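Local coordinates for vesicular integral-membrane protein VIP36 (Canis lupus familiaris, PDB 2DUR) that acts as a calcium-dependent intracellular lectin that binds high-mannose glycans and helps transport and sort glycoproteins in the early secretory pathway, at residues R41-E46 against A207-G212; F70-T75 against L214-D219; D83-W88 against I111-Y116; F126-V131 against W148-G153. All coordinates share one frame; numbering follows the deposited sequence.

Contact 1 (R41-E46 against A207-G212); sequences RLTPDE and ASAGTG. With MAN (alpha-D-mannopyranose), chain C; MAN (alpha-D-mannopyranose), chain B.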
# COMPACT_ATOMS: atom_id res chain seq x y z
N ARG A 41 -0.88 -7.34 -12.70
CA ARG A 41 -2.30 -7.13 -12.48
C ARG A 41 -2.70 -7.98 -11.30
O ARG A 41 -2.72 -9.19 -11.41
CB ARG A 41 -3.11 -7.53 -13.73
CG ARG A 41 -4.62 -7.43 -13.54
CD ARG A 41 -5.35 -7.36 -14.89
NE ARG A 41 -5.08 -6.06 -15.48
CZ ARG A 41 -5.37 -5.71 -16.73
NH1 ARG A 41 -5.95 -6.58 -17.56
NH2 ARG A 41 -5.07 -4.47 -17.16
N LEU A 42 -3.02 -7.32 -10.18
CA LEU A 42 -3.37 -8.04 -8.96
C LEU A 42 -4.71 -8.76 -9.09
O LEU A 42 -4.85 -9.90 -8.61
CB LEU A 42 -3.41 -7.07 -7.78
CG LEU A 42 -2.08 -6.35 -7.49
CD1 LEU A 42 -2.31 -5.26 -6.43
CD2 LEU A 42 -1.04 -7.32 -7.03
N THR A 43 -5.70 -8.09 -9.67
CA THR A 43 -6.97 -8.73 -10.03
C THR A 43 -7.40 -8.27 -11.42
O THR A 43 -7.17 -7.11 -11.76
CB THR A 43 -8.13 -8.41 -9.06
OG1 THR A 43 -8.54 -7.04 -9.21
CG2 THR A 43 -7.75 -8.72 -7.59
N PRO A 44 -8.07 -9.16 -12.18
CA PRO A 44 -8.77 -8.69 -13.36
C PRO A 44 -10.10 -8.10 -12.93
O PRO A 44 -10.48 -8.14 -11.73
CB PRO A 44 -9.02 -9.97 -14.13
CG PRO A 44 -9.23 -11.01 -13.04
CD PRO A 44 -8.31 -10.60 -11.93
N ASP A 45 -10.84 -7.57 -13.91
CA ASP A 45 -12.15 -6.98 -13.71
C ASP A 45 -13.17 -8.12 -13.67
O ASP A 45 -14.10 -8.19 -14.49
CB ASP A 45 -12.43 -5.96 -14.84
CG ASP A 45 -13.62 -5.07 -14.58
OD1 ASP A 45 -14.28 -5.15 -13.52
OD2 ASP A 45 -13.92 -4.23 -15.49
N GLU A 46 -12.96 -9.03 -12.73
CA GLU A 46 -13.84 -10.18 -12.53
C GLU A 46 -14.12 -10.31 -11.04
O GLU A 46 -13.36 -9.78 -10.21
CB GLU A 46 -13.14 -11.45 -13.02
CG GLU A 46 -12.94 -11.42 -14.54
CD GLU A 46 -12.05 -12.54 -15.07
OE1 GLU A 46 -11.75 -13.50 -14.33
OE2 GLU A 46 -11.66 -12.44 -16.25
N ALA A 207 1.78 -5.55 -1.88
CA ALA A 207 0.60 -4.86 -2.41
C ALA A 207 -0.42 -5.96 -2.69
O ALA A 207 -0.04 -7.08 -3.06
CB ALA A 207 0.91 -4.07 -3.72
N SER A 208 -1.69 -5.63 -2.50
CA SER A 208 -2.75 -6.59 -2.77
C SER A 208 -4.01 -5.89 -3.24
O SER A 208 -4.17 -4.66 -3.13
CB SER A 208 -3.01 -7.45 -1.52
OG SER A 208 -3.52 -6.64 -0.46
N ALA A 209 -4.91 -6.67 -3.81
CA ALA A 209 -6.19 -6.13 -4.19
C ALA A 209 -7.24 -7.20 -4.10
O ALA A 209 -6.93 -8.39 -4.15
CB ALA A 209 -6.15 -5.57 -5.63
N GLY A 210 -8.48 -6.76 -3.96
CA GLY A 210 -9.59 -7.70 -3.90
C GLY A 210 -10.77 -7.19 -4.70
O GLY A 210 -10.95 -5.98 -4.87
N THR A 211 -11.56 -8.14 -5.21
CA THR A 211 -12.87 -7.88 -5.84
C THR A 211 -13.85 -8.84 -5.16
O THR A 211 -13.44 -9.92 -4.71
CB THR A 211 -12.84 -8.17 -7.38
OG1 THR A 211 -12.46 -9.52 -7.62
CG2 THR A 211 -11.81 -7.24 -8.06
N GLY A 212 -15.11 -8.43 -5.06
CA GLY A 212 -16.17 -9.25 -4.44
C GLY A 212 -17.28 -9.40 -5.46
O GLY A 212 -17.04 -9.94 -6.54
C1 MAN C . -19.65 -8.51 -1.70
C2 MAN C . -18.77 -8.62 -0.45
C3 MAN C . -18.25 -7.24 -0.03
C4 MAN C . -17.63 -6.48 -1.22
C5 MAN C . -18.70 -6.36 -2.29
C6 MAN C . -18.22 -5.55 -3.49
O1 MAN C . -20.95 -8.05 -1.35
O2 MAN C . -17.68 -9.45 -0.75
O3 MAN C . -17.33 -7.38 1.03
O4 MAN C . -17.17 -5.20 -0.85
O5 MAN C . -19.01 -7.69 -2.68
O6 MAN C . -17.21 -6.26 -4.18
C1 MAN B . -17.81 -10.71 -0.08
C2 MAN B . -16.40 -11.22 0.20
C3 MAN B . -15.71 -11.51 -1.12
C4 MAN B . -16.56 -12.44 -2.00
C5 MAN B . -18.00 -11.93 -2.13
C6 MAN B . -18.93 -12.94 -2.82
O2 MAN B . -16.53 -12.39 0.99
O3 MAN B . -14.44 -12.06 -0.87
O4 MAN B . -15.95 -12.55 -3.25
O5 MAN B . -18.52 -11.69 -0.84
O6 MAN B . -20.29 -12.51 -2.75

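Contact 2 (F70-T75 against L214-D219); sequences FKVHGT and LSDNHD. With MAN (alpha-D-mannopyranose), chain C.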
# COMPACT_ATOMS: atom_id res chain seq x y z
N PHE A 70 0.36 2.97 -10.13
CA PHE A 70 -0.73 1.97 -10.13
C PHE A 70 -1.78 2.39 -11.14
O PHE A 70 -1.77 3.51 -11.64
CB PHE A 70 -1.34 1.87 -8.72
CG PHE A 70 -2.10 3.10 -8.29
CD1 PHE A 70 -1.40 4.19 -7.72
CD2 PHE A 70 -3.48 3.22 -8.49
CE1 PHE A 70 -2.10 5.36 -7.35
CE2 PHE A 70 -4.19 4.37 -8.11
CZ PHE A 70 -3.48 5.47 -7.54
N LYS A 71 -2.70 1.48 -11.45
CA LYS A 71 -3.83 1.85 -12.27
C LYS A 71 -5.04 1.04 -11.84
O LYS A 71 -4.99 -0.18 -11.83
CB LYS A 71 -3.54 1.59 -13.76
CG LYS A 71 -4.50 2.30 -14.65
CD LYS A 71 -4.22 2.02 -16.12
CE LYS A 71 -5.37 2.51 -16.98
NZ LYS A 71 -5.48 4.01 -17.06
N VAL A 72 -6.10 1.74 -11.44
CA VAL A 72 -7.37 1.11 -11.14
C VAL A 72 -8.36 1.50 -12.21
O VAL A 72 -8.65 2.69 -12.42
CB VAL A 72 -7.90 1.49 -9.74
CG1 VAL A 72 -9.25 0.81 -9.48
CG2 VAL A 72 -6.85 1.10 -8.68
N HIS A 73 -8.89 0.50 -12.90
CA HIS A 73 -9.75 0.79 -14.04
C HIS A 73 -10.66 -0.38 -14.34
O HIS A 73 -10.29 -1.52 -14.14
CB HIS A 73 -8.88 1.13 -15.26
CG HIS A 73 -7.90 0.07 -15.65
ND1 HIS A 73 -8.00 -0.62 -16.84
CD2 HIS A 73 -6.83 -0.45 -15.00
CE1 HIS A 73 -7.01 -1.49 -16.92
NE2 HIS A 73 -6.28 -1.40 -15.82
N GLY A 74 -11.87 -0.09 -14.81
CA GLY A 74 -12.77 -1.17 -15.20
C GLY A 74 -14.01 -0.63 -15.84
O GLY A 74 -14.16 0.58 -16.03
N THR A 75 -14.93 -1.53 -16.15
CA THR A 75 -16.09 -1.17 -16.97
C THR A 75 -17.42 -1.17 -16.23
O THR A 75 -18.47 -0.93 -16.85
CB THR A 75 -16.18 -2.08 -18.20
OG1 THR A 75 -16.36 -3.43 -17.77
CG2 THR A 75 -14.93 -1.97 -19.06
N LEU A 214 -18.42 -6.95 -6.80
CA LEU A 214 -18.01 -5.85 -7.72
C LEU A 214 -16.54 -5.98 -8.01
O LEU A 214 -15.78 -6.54 -7.21
CB LEU A 214 -18.31 -4.50 -7.07
CG LEU A 214 -19.77 -4.25 -6.68
CD1 LEU A 214 -19.91 -2.93 -5.95
CD2 LEU A 214 -20.66 -4.31 -7.94
N SER A 215 -16.11 -5.46 -9.15
CA SER A 215 -14.76 -5.72 -9.58
C SER A 215 -14.14 -4.49 -10.26
O SER A 215 -14.81 -3.47 -10.45
CB SER A 215 -14.71 -6.94 -10.50
OG SER A 215 -15.38 -6.66 -11.72
N ASP A 216 -12.86 -4.63 -10.56
CA ASP A 216 -12.05 -3.64 -11.30
C ASP A 216 -10.72 -4.31 -11.59
O ASP A 216 -10.27 -5.24 -10.90
CB ASP A 216 -11.72 -2.40 -10.44
CG ASP A 216 -12.57 -1.20 -10.76
OD1 ASP A 216 -13.12 -1.05 -11.89
OD2 ASP A 216 -12.66 -0.33 -9.85
N ASN A 217 -10.03 -3.82 -12.62
CA ASN A 217 -8.64 -4.17 -12.76
C ASN A 217 -7.86 -3.37 -11.74
O ASN A 217 -8.07 -2.17 -11.63
CB ASN A 217 -8.12 -3.76 -14.14
CG ASN A 217 -8.79 -4.52 -15.26
OD1 ASN A 217 -8.54 -5.73 -15.43
ND2 ASN A 217 -9.62 -3.82 -16.04
N HIS A 218 -7.01 -4.05 -10.99
CA HIS A 218 -6.10 -3.39 -10.03
C HIS A 218 -4.68 -3.71 -10.45
O HIS A 218 -4.18 -4.80 -10.21
CB HIS A 218 -6.39 -3.90 -8.59
CG HIS A 218 -7.77 -3.58 -8.11
ND1 HIS A 218 -8.78 -4.52 -8.06
CD2 HIS A 218 -8.29 -2.45 -7.59
CE1 HIS A 218 -9.89 -3.95 -7.61
NE2 HIS A 218 -9.61 -2.69 -7.30
N ASP A 219 -4.02 -2.74 -11.11
CA ASP A 219 -2.67 -2.96 -11.64
C ASP A 219 -1.59 -2.20 -10.86
O ASP A 219 -1.82 -1.08 -10.41
CB ASP A 219 -2.55 -2.49 -13.10
CG ASP A 219 -3.51 -3.21 -14.04
OD1 ASP A 219 -3.97 -4.31 -13.68
OD2 ASP A 219 -3.77 -2.68 -15.14
C1 MAN C . -19.65 -8.51 -1.70
C2 MAN C . -18.77 -8.62 -0.45
C3 MAN C . -18.25 -7.24 -0.03
C4 MAN C . -17.63 -6.48 -1.22
C5 MAN C . -18.70 -6.36 -2.29
C6 MAN C . -18.22 -5.55 -3.49
O1 MAN C . -20.95 -8.05 -1.35
O2 MAN C . -17.68 -9.45 -0.75
O3 MAN C . -17.33 -7.38 1.03
O4 MAN C . -17.17 -5.20 -0.85
O5 MAN C . -19.01 -7.69 -2.68
O6 MAN C . -17.21 -6.26 -4.18

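Contact 3 (D83-W88 against I111-Y116); sequences DGIALW and IFLDTY. With CA (calcium ion), chain E; MAN (alpha-D-mannopyranose), chain C.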
# COMPACT_ATOMS: atom_id res chain seq x y z
N ASP A 83 -12.83 -3.77 -5.27
CA ASP A 83 -12.99 -3.08 -3.98
C ASP A 83 -11.86 -2.11 -3.65
O ASP A 83 -12.04 -1.20 -2.83
CB ASP A 83 -13.09 -4.14 -2.87
CG ASP A 83 -14.50 -4.70 -2.75
OD1 ASP A 83 -14.77 -5.81 -3.28
OD2 ASP A 83 -15.34 -3.98 -2.17
N GLY A 84 -10.70 -2.33 -4.27
CA GLY A 84 -9.53 -1.48 -4.06
C GLY A 84 -8.21 -2.20 -3.88
O GLY A 84 -8.11 -3.43 -3.99
N ILE A 85 -7.18 -1.42 -3.57
CA ILE A 85 -5.82 -1.88 -3.39
C ILE A 85 -5.39 -1.60 -1.96
O ILE A 85 -5.78 -0.57 -1.40
CB ILE A 85 -4.85 -1.12 -4.37
CG1 ILE A 85 -5.08 -1.59 -5.82
CG2 ILE A 85 -3.38 -1.29 -3.95
CD1 ILE A 85 -4.33 -0.72 -6.87
N ALA A 86 -4.56 -2.49 -1.39
CA ALA A 86 -3.83 -2.20 -0.13
C ALA A 86 -2.34 -2.28 -0.39
O ALA A 86 -1.88 -3.16 -1.11
CB ALA A 86 -4.22 -3.19 0.97
N LEU A 87 -1.59 -1.34 0.19
CA LEU A 87 -0.14 -1.36 0.21
C LEU A 87 0.27 -1.68 1.63
O LEU A 87 -0.32 -1.14 2.55
CB LEU A 87 0.40 0.03 -0.16
CG LEU A 87 -0.08 0.51 -1.52
CD1 LEU A 87 0.39 1.94 -1.78
CD2 LEU A 87 0.39 -0.44 -2.64
N TRP A 88 1.29 -2.52 1.78
CA TRP A 88 1.63 -3.09 3.05
C TRP A 88 3.08 -2.87 3.41
O TRP A 88 3.97 -2.96 2.55
CB TRP A 88 1.39 -4.60 3.02
CG TRP A 88 -0.01 -4.97 2.71
CD1 TRP A 88 -0.51 -5.38 1.51
CD2 TRP A 88 -1.11 -4.94 3.62
NE1 TRP A 88 -1.87 -5.62 1.61
CE2 TRP A 88 -2.26 -5.40 2.90
CE3 TRP A 88 -1.25 -4.61 4.99
CZ2 TRP A 88 -3.52 -5.49 3.49
CZ3 TRP A 88 -2.52 -4.75 5.60
CH2 TRP A 88 -3.64 -5.19 4.85
N ILE A 111 -1.83 1.00 3.80
CA ILE A 111 -2.41 2.14 3.12
C ILE A 111 -3.48 1.54 2.20
O ILE A 111 -3.18 0.74 1.29
CB ILE A 111 -1.36 2.94 2.31
CG1 ILE A 111 -0.12 3.29 3.19
CG2 ILE A 111 -2.01 4.20 1.68
CD1 ILE A 111 1.02 2.29 3.08
N PHE A 112 -4.73 1.93 2.44
CA PHE A 112 -5.84 1.38 1.66
C PHE A 112 -6.29 2.39 0.63
O PHE A 112 -6.51 3.54 0.96
CB PHE A 112 -7.04 1.13 2.58
CG PHE A 112 -6.76 0.19 3.71
CD1 PHE A 112 -6.12 -1.04 3.50
CD2 PHE A 112 -7.11 0.55 5.01
CE1 PHE A 112 -5.89 -1.93 4.56
CE2 PHE A 112 -6.92 -0.33 6.07
CZ PHE A 112 -6.29 -1.55 5.85
N LEU A 113 -6.53 1.92 -0.60
CA LEU A 113 -7.11 2.75 -1.67
C LEU A 113 -8.46 2.09 -1.95
O LEU A 113 -8.56 1.13 -2.73
CB LEU A 113 -6.21 2.71 -2.91
CG LEU A 113 -4.89 3.49 -2.83
CD1 LEU A 113 -3.89 2.73 -2.01
CD2 LEU A 113 -4.34 3.71 -4.24
N ASP A 114 -9.49 2.56 -1.24
CA ASP A 114 -10.81 1.90 -1.20
C ASP A 114 -11.73 2.59 -2.20
O ASP A 114 -11.96 3.79 -2.08
CB ASP A 114 -11.35 2.02 0.25
CG ASP A 114 -12.65 1.26 0.48
OD1 ASP A 114 -13.05 1.07 1.67
OD2 ASP A 114 -13.27 0.82 -0.51
N THR A 115 -12.27 1.85 -3.17
CA THR A 115 -13.06 2.43 -4.23
C THR A 115 -14.58 2.24 -4.09
O THR A 115 -15.34 2.73 -4.91
CB THR A 115 -12.68 1.84 -5.59
OG1 THR A 115 -12.91 0.44 -5.56
CG2 THR A 115 -11.19 2.09 -5.94
N TYR A 116 -15.01 1.50 -3.07
CA TYR A 116 -16.44 1.19 -2.93
C TYR A 116 -16.94 1.48 -1.51
O TYR A 116 -16.41 0.89 -0.57
CB TYR A 116 -16.69 -0.29 -3.26
CG TYR A 116 -18.12 -0.67 -3.09
CD1 TYR A 116 -19.12 -0.10 -3.89
CD2 TYR A 116 -18.50 -1.60 -2.10
CE1 TYR A 116 -20.45 -0.45 -3.71
CE2 TYR A 116 -19.84 -1.95 -1.93
CZ TYR A 116 -20.80 -1.35 -2.73
OH TYR A 116 -22.13 -1.69 -2.57
CA CA E . -14.99 -0.32 0.89
C1 MAN C . -19.65 -8.51 -1.70
C2 MAN C . -18.77 -8.62 -0.45
C3 MAN C . -18.25 -7.24 -0.03
C4 MAN C . -17.63 -6.48 -1.22
C5 MAN C . -18.70 -6.36 -2.29
C6 MAN C . -18.22 -5.55 -3.49
O1 MAN C . -20.95 -8.05 -1.35
O2 MAN C . -17.68 -9.45 -0.75
O3 MAN C . -17.33 -7.38 1.03
O4 MAN C . -17.17 -5.20 -0.85
O5 MAN C . -19.01 -7.69 -2.68
O6 MAN C . -17.21 -6.26 -4.18
O HOH W 1 -14.26 -1.85 -0.85
O HOH W 2 -14.04 -1.72 2.65

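Contact 4 (F126-V131 against W148-G153); sequences FPYISV and WTELAG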
# COMPACT_ATOMS: atom_id res chain seq x y z
N PHE A 126 -15.91 8.76 -1.75
CA PHE A 126 -15.03 7.74 -2.34
C PHE A 126 -14.59 8.08 -3.78
O PHE A 126 -15.26 8.89 -4.45
CB PHE A 126 -15.70 6.34 -2.26
CG PHE A 126 -15.69 5.77 -0.87
CD1 PHE A 126 -16.45 6.36 0.14
CD2 PHE A 126 -14.88 4.68 -0.55
CE1 PHE A 126 -16.42 5.86 1.45
CE2 PHE A 126 -14.83 4.17 0.75
CZ PHE A 126 -15.60 4.76 1.76
N PRO A 127 -13.47 7.49 -4.25
CA PRO A 127 -12.56 6.62 -3.51
C PRO A 127 -11.87 7.30 -2.33
O PRO A 127 -11.71 8.52 -2.31
CB PRO A 127 -11.52 6.21 -4.54
CG PRO A 127 -12.24 6.39 -5.87
CD PRO A 127 -13.04 7.63 -5.65
N TYR A 128 -11.46 6.50 -1.35
CA TYR A 128 -10.94 7.06 -0.10
C TYR A 128 -9.65 6.32 0.25
O TYR A 128 -9.62 5.08 0.31
CB TYR A 128 -12.00 6.94 1.03
CG TYR A 128 -11.67 7.76 2.25
CD1 TYR A 128 -12.01 9.11 2.33
CD2 TYR A 128 -10.97 7.20 3.33
CE1 TYR A 128 -11.68 9.86 3.44
CE2 TYR A 128 -10.63 7.95 4.45
CZ TYR A 128 -10.99 9.28 4.50
OH TYR A 128 -10.66 10.05 5.59
N ILE A 129 -8.59 7.10 0.45
CA ILE A 129 -7.28 6.54 0.78
C ILE A 129 -7.08 6.76 2.27
O ILE A 129 -7.21 7.87 2.76
CB ILE A 129 -6.13 7.29 0.02
CG1 ILE A 129 -6.28 7.07 -1.49
CG2 ILE A 129 -4.75 6.82 0.51
CD1 ILE A 129 -5.21 7.80 -2.31
N SER A 130 -6.74 5.70 2.99
CA SER A 130 -6.55 5.85 4.44
C SER A 130 -5.37 5.01 4.92
O SER A 130 -4.87 4.17 4.19
CB SER A 130 -7.84 5.50 5.20
OG SER A 130 -8.18 4.13 5.03
N VAL A 131 -4.90 5.29 6.13
CA VAL A 131 -3.83 4.48 6.70
C VAL A 131 -4.33 3.81 8.00
O VAL A 131 -5.19 4.35 8.69
CB VAL A 131 -2.56 5.30 6.98
CG1 VAL A 131 -1.86 5.66 5.66
CG2 VAL A 131 -2.88 6.57 7.82
N TRP A 148 -13.64 2.32 12.06
CA TRP A 148 -13.27 2.34 13.48
C TRP A 148 -11.76 2.32 13.69
O TRP A 148 -11.30 2.59 14.79
CB TRP A 148 -13.86 1.12 14.20
CG TRP A 148 -15.17 0.65 13.68
CD1 TRP A 148 -15.41 -0.51 13.00
CD2 TRP A 148 -16.44 1.32 13.79
NE1 TRP A 148 -16.74 -0.61 12.68
CE2 TRP A 148 -17.39 0.50 13.14
CE3 TRP A 148 -16.86 2.53 14.38
CZ2 TRP A 148 -18.76 0.86 13.05
CZ3 TRP A 148 -18.23 2.88 14.29
CH2 TRP A 148 -19.15 2.04 13.64
N THR A 149 -11.02 2.03 12.64
CA THR A 149 -9.56 1.88 12.73
C THR A 149 -8.79 2.84 11.82
O THR A 149 -7.58 2.70 11.65
CB THR A 149 -9.13 0.42 12.47
OG1 THR A 149 -9.66 -0.04 11.22
CG2 THR A 149 -9.62 -0.50 13.60
N GLU A 150 -9.49 3.79 11.22
CA GLU A 150 -8.83 4.81 10.37
C GLU A 150 -7.97 5.74 11.22
O GLU A 150 -8.46 6.36 12.15
CB GLU A 150 -9.87 5.64 9.62
CG GLU A 150 -9.22 6.78 8.81
CD GLU A 150 -10.20 7.74 8.15
OE1 GLU A 150 -11.42 7.49 8.16
OE2 GLU A 150 -9.75 8.77 7.61
N LEU A 151 -6.67 5.82 10.90
CA LEU A 151 -5.78 6.79 11.54
C LEU A 151 -5.92 8.16 10.90
O LEU A 151 -5.96 9.21 11.58
CB LEU A 151 -4.34 6.33 11.40
CG LEU A 151 -3.44 5.90 12.54
CD1 LEU A 151 -2.06 5.73 11.96
CD2 LEU A 151 -3.43 6.94 13.68
N ALA A 152 -5.97 8.17 9.56
CA ALA A 152 -6.09 9.39 8.77
C ALA A 152 -6.44 8.98 7.35
O ALA A 152 -6.26 7.82 6.99
CB ALA A 152 -4.80 10.20 8.77
N GLY A 153 -6.95 9.90 6.55
CA GLY A 153 -7.28 9.56 5.17
C GLY A 153 -7.71 10.78 4.38
O GLY A 153 -7.74 11.91 4.90

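Contact 1 (R41-E46 against A207-G212)
Thr211 and Glu46 make the one hydrogen bond between these segments: hydroxyl OG1 of Thr211 donates to the backbone carbonyl O of Glu46 at 2.8 Å, arriving in the carbonyl plane. With chi1 at 58°, that hydroxyl sits between the backbone N and the carbonyl carbon, and methyl CG2 is left to face Thr43. The two threonines meet tip to tip, Thr211 CG2 lying 3.5 Å from Thr43 OG1. Thr43 in turn rests its own methyl on the strand, CG2 to Ala209 O 3.6 Å. Further back, Leu42 lies along the same strand: its CB meets Ala209 CB at 3.8 Å, and its branch CD1 presses on the main chain of Ser208, 3.7 Å from Ser208 C. The glycan lies just past the end of the strand, where Gly212, with no side chain to stand in the way, lets the mannoses approach; Gly212 N lies 3.1 Å from O6 of one of them.

A second shell fixes the hydroxyls. Thr43 OG1 is bonded to His218 ND1 and to Asp216 O, while Thr211 OG1 is also bonded to Lys49 N. Asp45 centres an inverse gamma turn and reaches Ser215 OG. Strand 40-43 belongs to one sheet and 204-211 to the other, so this is sheet-to-sheet packing in an L-type lectin beta sandwich, ending at its sugar-binding loops.

Contact 2 (F70-T75 against L214-D219)
Lys71 to His73 and Asn217 to Asp219 pair as an antiparallel ladder in one sheet of the lectin sandwich, at the end where the chain turns in from the mannose pocket. Leu214 belongs to that pocket, its backbone N donating to mannose O6 at 3.0 Å. Along the ladder, Lys71 with Asp219 and His73 with Asn217 are hydrogen-bonded pairs, and Val72 with His218 is the non-hydrogen-bonded pair between them.

His73, Asn217 and Asp219 carry the side-chain contact on one face. The chi1 of His73, 57°, lays the imidazole across the neighbouring strand, and NE2 donates to Asp219 OD2 at 2.9 Å, almost straight at 170°. The oxygen lies in the ring plane, yet the ring meets the carboxylate from above, with the two planes 72° apart. Asn217 CB covers one ring face, 3.6 Å from the His73 ring centroid in a CH-pi contact, and Lys71 CE lies over the opposite face. The carbonyl of His73 is gripped twice by one residue: Asn217 N at 2.8 Å and Asn217 ND2 at 3.1 Å reach His73 O from opposite faces of its plane. Asp219 OD1 forms a salt bridge with Arg41 NE.

Val72 and His218 project to the other side of the sheet, Val72 CG1 lying 3.9 Å from His218 CD2. Val72 CG1 also touches Asp216, whose carboxylate pairs with Arg159. Strand 40-43 flanks 217-227, strand 165-172 flanks 64-73, and Val72 and His218 meet Ile85 of strand 84-90 across the sandwich.

Contact 3 (D83-W88 against I111-Y116)
Ala86 and Trp88 both come up against the rim of the Phe112 ring, near its plane. Methyl CB of Ala86 touches Phe112 CD1 at 3.8 Å, and the far corner of the indole, Trp88 CH2, reaches Phe112 CE1 at 4.0 Å. Because the alanine is small, the rim of the Phe112 ring can settle against it, while Trp88 is held by its NE1 bond to Ser208 OG.

On the other side of this antiparallel pair, Ile85, Leu87, Ile111 and Leu113 form an aliphatic layer against Leu167, Val72 and Phe70 of the opposing sheet. The outer arm of Ile111 is bent, chi2 94°, and folds back over the neighbouring strand to bring CD1 4.0 Å from Leu87 CB. At Gly84 there is no side chain, and its CA comes to 3.1 Å from Leu113 O, where a CB would clash.

Beyond the glycine the contact turns polar. Asp114 grips the calcium with both OD1 and OD2, and OD2 also accepts from Tyr116 N in an Asx turn that presents Tyr116 O to the metal at 2.4 Å. Asn118, Asp145 and two waters complete the shell. Asp83, preceded by a cis peptide bond, takes mannose O6 on OD1 and mannose O4 on OD2, each at 2.6 Å. One calcium-bound water donates to both Asp83 O and Asp83 OD2. The calcium probably offsets the charge of Asp114 and, less directly, of Asp83, whose OD2 lies 5.5 Å from Asp114 OD2; through that water it probably also helps hold the sugar-binding aspartate in place.

Contact 4 (F126-V131 against W148-G153)
Val131 exchanges two fairly straight backbone bonds with successive residues where the partner chain bends, its N donating to Ala152 O and its O accepting from Leu151 N, each at 3.0 Å, although the segments run at 119° to one another end to end. One step further, Gly153 has no side chain to hold the chains apart, and its CA comes to 2.9 Å from Ile129 O and 3.9 Å from Ser130 CA.

Over that glycine reaches Tyr128. Its hydroxyl OH donates to Glu150 OE2 at 2.6 Å, meeting the oxygen on its syn side and 24° out of the carboxylate plane. OE2 lies near the plane of the phenol ring, but ring and carboxylate are turned 71° apart. Glu150 gets there because CG stands anti to its backbone N and the chain beyond is extended, passing Ser130 CB on the way. Its OE1 forms a salt bridge with Arg124, which also makes a cation-pi contact with the Tyr128 ring, so the three side chains brace one another.

On the other side, Val131 CG2 packs on Leu151 CB at 3.9 Å and on Ala152 CB, near Ile192 and Ile194 of the opposing sheet. Here strand 128-135 meets 152-155, the outermost strand of the seven-stranded sheet of this legume-lectin-like sandwich.

Contacts 1 and 3 are the buried ones, while contacts 2 and 4 are partly buried. Contacts 2, 3 and 4 each pair strands within one sheet, whereas contact 1 packs one sheet on the other. Strands 204-211, 84-90, 109-114, 128-135 and 152-155 are successive neighbours, so contacts 1, 3 and 4 lie along the seven-stranded sheet; contact 2 belongs to the second sheet, which contact 1 reaches through strand 40-43. The Arg41 to Asp219 salt bridge ties contact 1 to contact 2. Contacts 1, 2 and 3 meet at one mannose, and contact 3 alone holds calcium ligands. Contact 4, without sugar or metal, adds a tyrosine-glutamate bond to its backbone pairing near the sheet edge.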